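Local atomic coordinates of outer membrane porin protein 32 (Delftia acidovorans, PDB entry 2FGQ), a protein that forms anion-selective channels across the bacterial outer membrane as a homotrimeric beta-barrel porin, here with malate bound in the pore. Residues A[191-196]-A[200-205]; A[120-125]-A[234-239]; A[261-264]-A[269-272]. All coordinates share one frame; numbering follows the deposited sequence.

Contact 1: residues A[191-196]-A[200-205]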
ATOM      1  N   GLN A 191      30.336  -7.556  -0.867  1.00 11.13           N
ATOM      2  CA  GLN A 191      30.581  -6.839   0.382  1.00 11.44           C
ATOM      3  C   GLN A 191      29.466  -5.805   0.595  1.00 11.40           C
ATOM      4  O   GLN A 191      29.164  -5.039  -0.307  1.00 11.57           O
ATOM      5  CB  GLN A 191      31.933  -6.132   0.364  1.00 11.81           C
ATOM      6  CG  GLN A 191      32.207  -5.451   1.695  1.00 14.43           C
ATOM      7  CD  GLN A 191      33.547  -4.854   1.765  1.00 17.37           C
ATOM      8  OE1 GLN A 191      33.718  -3.746   1.319  1.00 20.16           O
ATOM      9  NE2 GLN A 191      34.518  -5.577   2.340  1.00 20.22           N
ATOM     10  N   GLN A 192      28.897  -5.818   1.792  1.00 11.11           N
ATOM     11  CA  GLN A 192      27.993  -4.750   2.237  1.00 10.57           C
ATOM     12  C   GLN A 192      28.618  -4.009   3.400  1.00 12.00           C
ATOM     13  O   GLN A 192      29.388  -4.573   4.173  1.00 13.66           O
ATOM     14  CB  GLN A 192      26.602  -5.276   2.638  1.00 11.80           C
ATOM     15  CG  GLN A 192      25.863  -5.793   1.532  1.00 12.56           C
ATOM     16  CD  GLN A 192      24.462  -6.352   1.867  1.00 10.92           C
ATOM     17  OE1 GLN A 192      23.965  -7.178   1.113  1.00 15.04           O
ATOM     18  NE2 GLN A 192      23.810  -5.855   2.937  1.00 13.34           N
ATOM     19  N   LYS A 193      28.296  -2.727   3.502  1.00 11.62           N
ATOM     20  CA  LYS A 193      28.653  -1.951   4.683  1.00 12.08           C
ATOM     21  C   LYS A 193      27.473  -1.977   5.660  1.00 12.59           C
ATOM     22  O   LYS A 193      26.335  -1.748   5.282  1.00 12.86           O
ATOM     23  CB  LYS A 193      28.993  -0.518   4.301  1.00 12.77           C
ATOM     24  CG  LYS A 193      30.213  -0.365   3.418  1.00 15.06           C
ATOM     25  CD  LYS A 193      31.484  -0.684   4.161  1.00 18.32           C
ATOM     26  CE  LYS A 193      32.740  -0.568   3.320  1.00 23.34           C
ATOM     27  NZ  LYS A 193      33.957  -0.704   4.230  1.00 23.04           N
ATOM     28  N   THR A 194      27.770  -2.174   6.928  1.00 11.58           N
ATOM     29  CA  THR A 194      26.766  -2.168   7.955  1.00 12.50           C
ATOM     30  C   THR A 194      27.300  -1.722   9.296  1.00 11.54           C
ATOM     31  O   THR A 194      28.391  -1.157   9.388  1.00 12.22           O
ATOM     32  CB  THR A 194      26.071  -3.513   7.979  1.00 12.32           C
ATOM     33  OG1 THR A 194      24.862  -3.422   8.774  1.00 14.81           O
ATOM     34  CG2 THR A 194      26.924  -4.658   8.523  1.00 13.15           C
ATOM     35  N   ALA A 195      26.515  -1.964  10.332  1.00 12.34           N
ATOM     36  CA  ALA A 195      26.945  -1.757  11.711  1.00 13.06           C
ATOM     37  C   ALA A 195      26.413  -2.886  12.556  1.00 13.21           C
ATOM     38  O   ALA A 195      25.334  -3.404  12.278  1.00 13.05           O
ATOM     39  CB  ALA A 195      26.478  -0.375  12.253  1.00 14.63           C
ATOM     40  N   VAL A 196      27.142  -3.229  13.608  1.00 12.69           N
ATOM     41  CA  VAL A 196      26.675  -4.190  14.603  1.00 12.77           C
ATOM     42  C   VAL A 196      26.909  -3.536  15.937  1.00 13.60           C
ATOM     43  O   VAL A 196      28.031  -3.082  16.234  1.00 14.47           O
ATOM     44  CB  VAL A 196      27.492  -5.479  14.522  1.00 13.05           C
ATOM     45  CG1 VAL A 196      27.038  -6.395  15.664  1.00 14.25           C
ATOM     46  CG2 VAL A 196      27.328  -6.145  13.155  1.00 14.58           C
ATOM     47  N   ALA A 200      30.926   0.133  12.997  1.00 12.91           N
ATOM     48  CA  ALA A 200      31.056  -0.118  11.559  1.00 13.18           C
ATOM     49  C   ALA A 200      31.596  -1.528  11.334  1.00 12.92           C
ATOM     50  O   ALA A 200      32.549  -1.940  12.000  1.00 13.35           O
ATOM     51  CB  ALA A 200      31.991   0.891  10.936  1.00 13.41           C
ATOM     52  N   THR A 201      30.991  -2.223  10.379  1.00 12.87           N
ATOM     53  CA  THR A 201      31.228  -3.650  10.128  1.00 12.45           C
ATOM     54  C   THR A 201      31.025  -3.904   8.639  1.00 12.96           C
ATOM     55  O   THR A 201      30.106  -3.361   8.038  1.00 13.30           O
ATOM     56  CB  THR A 201      30.242  -4.497  10.939  1.00 12.86           C
ATOM     57  OG1 THR A 201      30.474  -4.336  12.346  1.00 14.07           O
ATOM     58  CG2 THR A 201      30.369  -5.976  10.697  1.00 13.62           C
ATOM     59  N   ASP A 202      31.921  -4.668   8.038  1.00 12.26           N
ATOM     60  CA  ASP A 202      31.738  -5.156   6.672  1.00 13.01           C
ATOM     61  C   ASP A 202      31.047  -6.511   6.722  1.00 13.24           C
ATOM     62  O   ASP A 202      31.401  -7.370   7.521  1.00 14.83           O
ATOM     63  CB  ASP A 202      33.079  -5.399   5.978  1.00 13.93           C
ATOM     64  CG  ASP A 202      33.844  -4.151   5.667  1.00 17.27           C
ATOM     65  OD1 ASP A 202      33.304  -3.029   5.707  1.00 18.45           O
ATOM     66  OD2 ASP A 202      35.078  -4.213   5.390  1.00 23.91           O
ATOM     67  N   ARG A 203      30.106  -6.724   5.823  1.00 12.31           N
ATOM     68  CA  ARG A 203      29.481  -8.008   5.631  1.00 12.33           C
ATOM     69  C   ARG A 203      30.041  -8.562   4.321  1.00 12.13           C
ATOM     70  O   ARG A 203      29.675  -8.121   3.235  1.00 13.06           O
ATOM     71  CB  ARG A 203      27.951  -7.855   5.543  1.00 11.91           C
ATOM     72  CG  ARG A 203      27.178  -9.141   5.417  1.00 13.72           C
ATOM     73  CD  ARG A 203      25.727  -8.923   5.032  1.00 13.54           C
ATOM     74  NE  ARG A 203      24.875 -10.088   5.257  1.00 12.81           N
ATOM     75  CZ  ARG A 203      24.887 -11.184   4.492  1.00 13.98           C
ATOM     76  NH1 ARG A 203      25.656 -11.251   3.398  1.00 13.40           N
ATOM     77  NH2 ARG A 203      24.086 -12.184   4.798  1.00 14.95           N
ATOM     78  N   ASP A 204      30.902  -9.565   4.442  1.00 11.88           N
ATOM     79  CA  ASP A 204      31.590 -10.186   3.309  1.00 12.73           C
ATOM     80  C   ASP A 204      30.954 -11.550   3.044  1.00 12.61           C
ATOM     81  O   ASP A 204      30.748 -12.306   3.973  1.00 14.71           O
ATOM     82  CB  ASP A 204      33.088 -10.386   3.634  1.00 13.09           C
ATOM     83  CG  ASP A 204      33.806  -9.113   3.904  1.00 16.48           C
ATOM     84  OD1 ASP A 204      33.369  -8.052   3.383  1.00 16.72           O
ATOM     85  OD2 ASP A 204      34.847  -9.077   4.609  1.00 21.43           O
ATOM     86  N   GLU A 205      30.670 -11.875   1.796  1.00 11.39           N
ATOM     87  CA  GLU A 205      29.997 -13.121   1.462  1.00 11.93           C
ATOM     88  C   GLU A 205      30.598 -13.698   0.192  1.00 11.98           C
ATOM     89  O   GLU A 205      30.686 -13.035  -0.836  1.00 12.88           O
ATOM     90  CB  GLU A 205      28.529 -12.818   1.229  1.00 12.64           C
ATOM     91  CG  GLU A 205      27.564 -13.966   1.041  1.00 13.87           C
ATOM     92  CD  GLU A 205      26.239 -13.444   0.506  1.00 18.71           C
ATOM     93  OE1 GLU A 205      25.301 -13.300   1.336  1.00 15.72           O
ATOM     94  OE2 GLU A 205      26.163 -13.136  -0.731  1.00 17.53           O
TER
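Strands 191-196 and 200-205 pair antiparallel through five bridges, from Gln191 with Asp204 to Ala195 with Ala200, their short axes 133° apart. They form the end of a beta hairpin in the 16-stranded porin barrel, joined by a short turn. Gln192 and Arg203 exchange two backbone hydrogen bonds, each 2.8 Å between N and O. Thr194 and Thr201 exchange two more.

The face that carries Gln191, Lys193, Asp202 and Asp204 is largely polar, with Ala195 and Ala200 at its end. Lys193 bends at chi2 (-70°), swinging its chain across to the neighbouring strand. Its NZ then forms a salt bridge with Asp202 OD1 at 2.8 Å, on the syn side. Gln191 has CG anti to the backbone N (chi1 -177°) and runs alongside Asp204. Its NE2 donates to Asp204 OD1 at 2.9 Å, also on the syn side, with amide and carboxylate nearly coplanar. An alanine here would remove the amide, is likely to leave Asp204 OD1 without this donor and would probably let the carboxylate turn more freely.

The other face carries Gln192, Thr194, Thr201 and Arg203 and meets the loop of Asp128 and Asp129. Gln192 NE2 donates to Asp128 O, Arg203 NE to Asp129 O, and Thr194 OG1 bonds Asp129 OD2. Arg203 and Gln192 lie side by side, CB to CB 4.1 Å. At the turn end, Val196 CG2 packs at 3.7 Å against Thr201 OG1, which is hydrogen-bonded to Leu199 O. The extended Arg203 chain brings NH1 into a salt bridge with Glu205 OE1 at 2.9 Å, from above the carboxylate plane.

Contact 2: residues A[120-125]-A[234-239]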
ATOM      1  N   ASN A 120      20.743 -12.652   8.370  1.00 12.75           N
ATOM      2  CA  ASN A 120      21.485 -11.710   9.196  1.00 12.49           C
ATOM      3  C   ASN A 120      22.082 -12.412  10.421  1.00 13.67           C
ATOM      4  O   ASN A 120      21.604 -12.300  11.555  1.00 15.01           O
ATOM      5  CB  ASN A 120      20.556 -10.564   9.575  1.00 12.51           C
ATOM      6  CG  ASN A 120      21.264  -9.440  10.269  1.00 12.15           C
ATOM      7  OD1 ASN A 120      22.511  -9.436  10.416  1.00 12.93           O
ATOM      8  ND2 ASN A 120      20.478  -8.426  10.665  1.00 12.65           N
ATOM      9  N   TRP A 121      23.198 -13.065  10.167  1.00 12.87           N
ATOM     10  CA  TRP A 121      23.868 -13.886  11.162  1.00 13.07           C
ATOM     11  C   TRP A 121      24.367 -13.117  12.371  1.00 14.03           C
ATOM     12  O   TRP A 121      24.558 -13.715  13.458  1.00 17.50           O
ATOM     13  CB  TRP A 121      25.059 -14.650  10.525  1.00 12.77           C
ATOM     14  CG  TRP A 121      24.643 -15.700   9.533  1.00 13.17           C
ATOM     15  CD1 TRP A 121      24.706 -15.620   8.182  1.00 13.85           C
ATOM     16  CD2 TRP A 121      24.098 -16.983   9.832  1.00 12.23           C
ATOM     17  NE1 TRP A 121      24.235 -16.776   7.609  1.00 13.34           N
ATOM     18  CE2 TRP A 121      23.837 -17.628   8.608  1.00 12.67           C
ATOM     19  CE3 TRP A 121      23.784 -17.664  11.027  1.00 12.58           C
ATOM     20  CZ2 TRP A 121      23.305 -18.916   8.538  1.00 14.56           C
ATOM     21  CZ3 TRP A 121      23.233 -18.945  10.950  1.00 13.01           C
ATOM     22  CH2 TRP A 121      23.001 -19.549   9.717  1.00 13.32           C
ATOM     23  N   ALA A 122      24.645 -11.817  12.178  1.00 14.30           N
ATOM     24  CA  ALA A 122      25.312 -10.991  13.197  1.00 14.33           C
ATOM     25  C   ALA A 122      24.428  -9.954  13.827  1.00 15.15           C
ATOM     26  O   ALA A 122      24.917  -9.082  14.545  1.00 15.78           O
ATOM     27  CB  ALA A 122      26.487 -10.290  12.578  1.00 14.98           C
ATOM     28  N   ALA A 123      23.139 -10.009  13.537  1.00 15.85           N
ATOM     29  CA  ALA A 123      22.248  -8.902  13.930  1.00 16.21           C
ATOM     30  C   ALA A 123      22.777  -7.531  13.487  1.00 15.70           C
ATOM     31  O   ALA A 123      22.723  -6.510  14.211  1.00 15.95           O
ATOM     32  CB  ALA A 123      21.942  -8.928  15.461  1.00 18.31           C
ATOM     33  N   GLY A 124      23.250  -7.486  12.246  1.00 15.17           N
ATOM     34  CA  GLY A 124      23.541  -6.218  11.604  1.00 14.54           C
ATOM     35  C   GLY A 124      22.330  -5.299  11.596  1.00 13.58           C
ATOM     36  O   GLY A 124      21.172  -5.738  11.575  1.00 13.66           O
ATOM     37  N   GLN A 125      22.620  -4.012  11.605  1.00 13.72           N
ATOM     38  CA  GLN A 125      21.611  -2.962  11.743  1.00 13.92           C
ATOM     39  C   GLN A 125      21.138  -2.321  10.425  1.00 14.65           C
ATOM     40  O   GLN A 125      20.318  -1.366  10.434  1.00 17.51           O
ATOM     41  CB  GLN A 125      22.183  -1.890  12.683  1.00 13.56           C
ATOM     42  CG  GLN A 125      22.423  -2.395  14.079  1.00 14.23           C
ATOM     43  CD  GLN A 125      23.224  -1.429  14.915  1.00 13.89           C
ATOM     44  OE1 GLN A 125      24.430  -1.290  14.700  1.00 15.77           O
ATOM     45  NE2 GLN A 125      22.557  -0.720  15.810  1.00 19.54           N
ATOM     46  N   GLY A 234      37.307  -8.171  15.514  1.00 17.54           N
ATOM     47  CA  GLY A 234      36.279  -9.139  15.808  1.00 17.22           C
ATOM     48  C   GLY A 234      35.448  -9.486  14.587  1.00 17.09           C
ATOM     49  O   GLY A 234      35.314  -8.669  13.663  1.00 17.36           O
ATOM     50  N   ASP A 235      34.902 -10.696  14.591  1.00 17.31           N
ATOM     51  CA  ASP A 235      34.132 -11.167  13.464  1.00 18.54           C
ATOM     52  C   ASP A 235      33.113 -12.220  13.863  1.00 16.78           C
ATOM     53  O   ASP A 235      33.322 -12.981  14.812  1.00 18.44           O
ATOM     54  CB  ASP A 235      35.093 -11.647  12.401  1.00 20.21           C
ATOM     55  CG  ASP A 235      35.675 -12.960  12.702  1.00 26.97           C
ATOM     56  OD1 ASP A 235      35.216 -13.941  12.095  1.00 38.48           O
ATOM     57  OD2 ASP A 235      36.601 -13.130  13.516  1.00 36.25           O
ATOM     58  N   ILE A 236      31.978 -12.197  13.177  1.00 14.56           N
ATOM     59  CA  ILE A 236      30.958 -13.224  13.281  1.00 13.96           C
ATOM     60  C   ILE A 236      30.942 -13.906  11.935  1.00 12.94           C
ATOM     61  O   ILE A 236      30.493 -13.325  10.938  1.00 13.47           O
ATOM     62  CB  ILE A 236      29.580 -12.597  13.648  1.00 13.75           C
ATOM     63  CG1 ILE A 236      29.669 -12.060  15.084  1.00 16.81           C
ATOM     64  CG2 ILE A 236      28.455 -13.628  13.515  1.00 14.57           C
ATOM     65  CD1 ILE A 236      28.446 -11.340  15.576  1.00 19.87           C
ATOM     66  N   LYS A 237      31.497 -15.117  11.904  1.00 13.42           N
ATOM     67  CA  LYS A 237      31.720 -15.882  10.690  1.00 13.69           C
ATOM     68  C   LYS A 237      30.819 -17.113  10.725  1.00 13.07           C
ATOM     69  O   LYS A 237      30.773 -17.819  11.715  1.00 13.57           O
ATOM     70  CB  LYS A 237      33.205 -16.297  10.570  1.00 14.60           C
ATOM     71  CG  LYS A 237      33.504 -17.052   9.318  1.00 17.60           C
ATOM     72  CD  LYS A 237      35.038 -17.091   9.062  1.00 25.88           C
ATOM     73  CE  LYS A 237      35.650 -18.252   9.678  1.00 29.10           C
ATOM     74  NZ  LYS A 237      37.182 -18.194   9.450  1.00 32.79           N
ATOM     75  N   THR A 238      30.187 -17.407   9.596  1.00 12.38           N
ATOM     76  CA  THR A 238      29.339 -18.551   9.458  1.00 12.75           C
ATOM     77  C   THR A 238      29.619 -19.227   8.120  1.00 12.68           C
ATOM     78  O   THR A 238      29.647 -18.554   7.082  1.00 13.99           O
ATOM     79  CB  THR A 238      27.852 -18.114   9.479  1.00 13.64           C
ATOM     80  OG1 THR A 238      27.581 -17.349  10.673  1.00 15.38           O
ATOM     81  CG2 THR A 238      26.929 -19.332   9.539  1.00 13.78           C
ATOM     82  N   ASN A 239      29.856 -20.542   8.157  1.00 12.38           N
ATOM     83  CA  ASN A 239      29.979 -21.371   6.967  1.00 12.68           C
ATOM     84  C   ASN A 239      28.688 -22.162   6.810  1.00 12.57           C
ATOM     85  O   ASN A 239      28.276 -22.894   7.735  1.00 14.03           O
ATOM     86  CB  ASN A 239      31.166 -22.324   7.117  1.00 13.72           C
ATOM     87  CG  ASN A 239      32.516 -21.601   7.190  1.00 16.23           C
ATOM     88  OD1 ASN A 239      32.692 -20.527   6.645  1.00 17.72           O
ATOM     89  ND2 ASN A 239      33.495 -22.245   7.859  1.00 17.02           N
TER
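Thr238 sits over one face of the Trp121 indole. The methyl CG2 of Thr238 stands over the six-membered ring, 3.5 Å from its centroid and only 8° off the ring normal. This is a CH-pi contact. Thr238 OG1 lies over the same face, nearer the five-membered ring, 3.6 Å from Trp121 CG. The two side chains cross at about a right angle. Thr238 has CG2 anti to its own N and OG1 anti to its carbonyl carbon (chi1 -55°), which sets both branches against the indole.

The indole has further partners. Trp121 NE1 donates to Gly117 O, and Arg119 makes a cation-pi contact with the ring system. Gln264 and Leu303 also touch this side chain.

Trp121 begins the central pair of a type I beta turn that runs from Asn120 to Ala123, and the Asn120 side chain bonds across it to Gly124, just past its end. The turn belongs to the long loop between helix 96-101 and strand 133-134. In porins such a loop folds into the barrel and narrows the channel, and here it rests on the beginning of barrel strand 235-249.

Ile236 is the third large contributor. Both Ile236 and Thr238 point toward the loop, while Lys237 between them points away, as strand alternation requires. Phe228 of the adjacent strand touches Ala122. On the same alanine, Ile236 CD1 packs against Ala122 CB at 3.7 Å, and the CG2 branch of Ile236 approaches Trp121 O at 3.9 Å.

Contact 3: residues A[261-264]-A[269-272]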
ATOM      1  N   LEU A 261      23.817 -27.588   6.565  1.00 13.66           N
ATOM      2  CA  LEU A 261      24.587 -27.446   7.778  1.00 14.30           C
ATOM      3  C   LEU A 261      25.021 -25.976   7.913  1.00 13.57           C
ATOM      4  O   LEU A 261      25.527 -25.386   6.948  1.00 13.72           O
ATOM      5  CB  LEU A 261      25.827 -28.352   7.662  1.00 15.03           C
ATOM      6  CG  LEU A 261      26.818 -28.365   8.836  1.00 20.25           C
ATOM      7  CD1 LEU A 261      27.709 -27.235   8.894  1.00 26.20           C
ATOM      8  CD2 LEU A 261      26.209 -28.567  10.151  1.00 24.99           C
ATOM      9  N   TYR A 262      24.886 -25.425   9.120  1.00 13.17           N
ATOM     10  CA  TYR A 262      25.273 -24.063   9.447  1.00 13.65           C
ATOM     11  C   TYR A 262      26.256 -24.108  10.607  1.00 14.38           C
ATOM     12  O   TYR A 262      25.902 -24.475  11.731  1.00 16.02           O
ATOM     13  CB  TYR A 262      24.029 -23.233   9.798  1.00 13.49           C
ATOM     14  CG  TYR A 262      22.974 -23.372   8.743  1.00 12.94           C
ATOM     15  CD1 TYR A 262      23.130 -22.761   7.524  1.00 13.42           C
ATOM     16  CD2 TYR A 262      21.864 -24.189   8.936  1.00 13.41           C
ATOM     17  CE1 TYR A 262      22.194 -22.901   6.517  1.00 14.75           C
ATOM     18  CE2 TYR A 262      20.902 -24.332   7.937  1.00 13.54           C
ATOM     19  CZ  TYR A 262      21.066 -23.670   6.736  1.00 15.23           C
ATOM     20  OH  TYR A 262      20.156 -23.822   5.725  1.00 18.17           O
ATOM     21  N   ASP A 263      27.486 -23.747  10.292  1.00 14.40           N
ATOM     22  CA  ASP A 263      28.585 -23.741  11.237  1.00 15.34           C
ATOM     23  C   ASP A 263      28.843 -22.320  11.695  1.00 14.17           C
ATOM     24  O   ASP A 263      29.454 -21.521  10.994  1.00 13.22           O
ATOM     25  CB  ASP A 263      29.811 -24.363  10.605  1.00 15.53           C
ATOM     26  CG  ASP A 263      30.927 -24.576  11.591  1.00 20.42           C
ATOM     27  OD1 ASP A 263      30.762 -24.272  12.801  1.00 22.85           O
ATOM     28  OD2 ASP A 263      32.005 -25.062  11.219  1.00 26.46           O
ATOM     29  N   GLN A 264      28.321 -22.015  12.878  1.00 14.05           N
ATOM     30  CA  GLN A 264      28.262 -20.680  13.430  1.00 14.46           C
ATOM     31  C   GLN A 264      29.455 -20.469  14.343  1.00 14.68           C
ATOM     32  O   GLN A 264      29.410 -20.799  15.515  1.00 15.14           O
ATOM     33  CB  GLN A 264      26.935 -20.511  14.178  1.00 14.19           C
ATOM     34  CG  GLN A 264      25.757 -20.702  13.258  1.00 15.44           C
ATOM     35  CD  GLN A 264      24.515 -21.195  13.984  1.00 14.29           C
ATOM     36  OE1 GLN A 264      24.238 -22.435  14.055  1.00 18.13           O
ATOM     37  NE2 GLN A 264      23.766 -20.254  14.532  1.00 12.01           N
ATOM     38  N   SER A 269      29.025 -23.430  17.359  1.00 16.31           N
ATOM     39  CA  SER A 269      27.892 -24.325  17.311  1.00 16.10           C
ATOM     40  C   SER A 269      27.429 -24.568  15.890  1.00 15.84           C
ATOM     41  O   SER A 269      27.408 -23.654  15.076  1.00 16.91           O
ATOM     42  CB  SER A 269      26.737 -23.721  18.100  1.00 16.42           C
ATOM     43  OG  SER A 269      27.102 -23.508  19.455  1.00 17.10           O
ATOM     44  N   LYS A 270      26.980 -25.778  15.646  1.00 16.29           N
ATOM     45  CA  LYS A 270      26.440 -26.188  14.375  1.00 15.89           C
ATOM     46  C   LYS A 270      24.940 -26.444  14.481  1.00 15.92           C
ATOM     47  O   LYS A 270      24.421 -26.777  15.551  1.00 16.00           O
ATOM     48  CB  LYS A 270      27.140 -27.461  13.900  1.00 17.46           C
ATOM     49  CG  LYS A 270      28.601 -27.255  13.564  1.00 20.26           C
ATOM     50  CD  LYS A 270      29.259 -28.538  13.145  1.00 24.27           C
ATOM     51  CE  LYS A 270      30.726 -28.287  12.868  1.00 28.85           C
ATOM     52  NZ  LYS A 270      31.387 -29.576  12.551  1.00 33.18           N
ATOM     53  N   ALA A 271      24.248 -26.270  13.360  1.00 15.12           N
ATOM     54  CA  ALA A 271      22.858 -26.705  13.214  1.00 14.51           C
ATOM     55  C   ALA A 271      22.782 -27.492  11.910  1.00 14.41           C
ATOM     56  O   ALA A 271      23.477 -27.148  10.944  1.00 14.77           O
ATOM     57  CB  ALA A 271      21.890 -25.496  13.171  1.00 14.88           C
ATOM     58  N   HIS A 272      22.008 -28.570  11.901  1.00 14.45           N
ATOM     59  CA  HIS A 272      21.807 -29.411  10.740  1.00 16.02           C
ATOM     60  C   HIS A 272      20.315 -29.392  10.411  1.00 15.32           C
ATOM     61  O   HIS A 272      19.458 -29.378  11.294  1.00 15.22           O
ATOM     62  CB  HIS A 272      22.179 -30.898  11.051  1.00 17.83           C
ATOM     63  CG  HIS A 272      23.567 -31.122  11.569  1.00 23.17           C
ATOM     64  ND1 HIS A 272      24.578 -31.606  10.770  1.00 29.20           N
ATOM     65  CD2 HIS A 272      24.103 -30.967  12.807  1.00 27.41           C
ATOM     66  CE1 HIS A 272      25.690 -31.711  11.485  1.00 29.61           C
ATOM     67  NE2 HIS A 272      25.431 -31.319  12.721  1.00 28.80           N
TER
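Leu261 lays its CD2 methyl over one face of the His272 imidazole, 3.6 Å from the ring centroid and 20° off the normal. The methyl is displaced toward the rim and comes closest to ND1 and CE1. Leu261 has CG anti to the backbone N (chi1 179°), which brings the branch across toward the partner strand. The same methyl comes 3.2 Å from Ala271 O and also packs against Lys270 CB. His272 ND1 is hydrogen-bonded to Tyr259 OH, which helps fix the turn of the ring beneath the leucine.

Asp263 and Lys270 are the next pair on this face. The aliphatic part of the extended lysine passes the carboxylate, with Lys270 CG 3.8 Å from Asp263 OD1. The charged ends are near but not in contact, Asp263 OD2 to Lys270 NZ being 4.7 Å. Asp263 OD2 instead forms a salt bridge with Lys265.

The other face carries Tyr262, Gln264, Ser269 and Ala271. Gln264 CB lies 3.3 Å from Ser269 O. Its OE1 is hydrogen-bonded to Ser301 OG, and Tyr262 OH to Met116 N. Ser269 OG bonds Ile267 O and Ala300 N.

Between the faces, the backbone bonds Tyr262 N to Ala271 O and Ala271 N to Tyr262 O are both 2.9 Å. Gln264 and Ser269 exchange a second pair, longer from Ser269 N to Gln264 O at 3.2 Å. The short axes are 167° apart. This regular antiparallel pairing, closed by a four-residue turn, is that of a beta hairpin in the wall of a porin barrel.

Contacts 1 and 3 are hairpins of neighbouring strands in one barrel, held by backbone hydrogen bonds. Contact 2 is long-range: it sets a loop against the barrel wall and relies on CH-pi and apolar packing. Contact 3 is the more buried; contacts 1 and 2 are partly buried. The hairpins also differ on their more accessible faces. In contact 1 a salt bridge joins the strands, while in contact 3 a methyl lies on an imidazole. Contact 2 stands between them and touches both. Ala195 O probably accepts from Gln125 N, and Asn239 O from Asp263 N. The indole of Trp121 reaches Tyr262 and Gln264. Contacts 1 and 3 themselves stay about 11 Å apart at their nearest atoms.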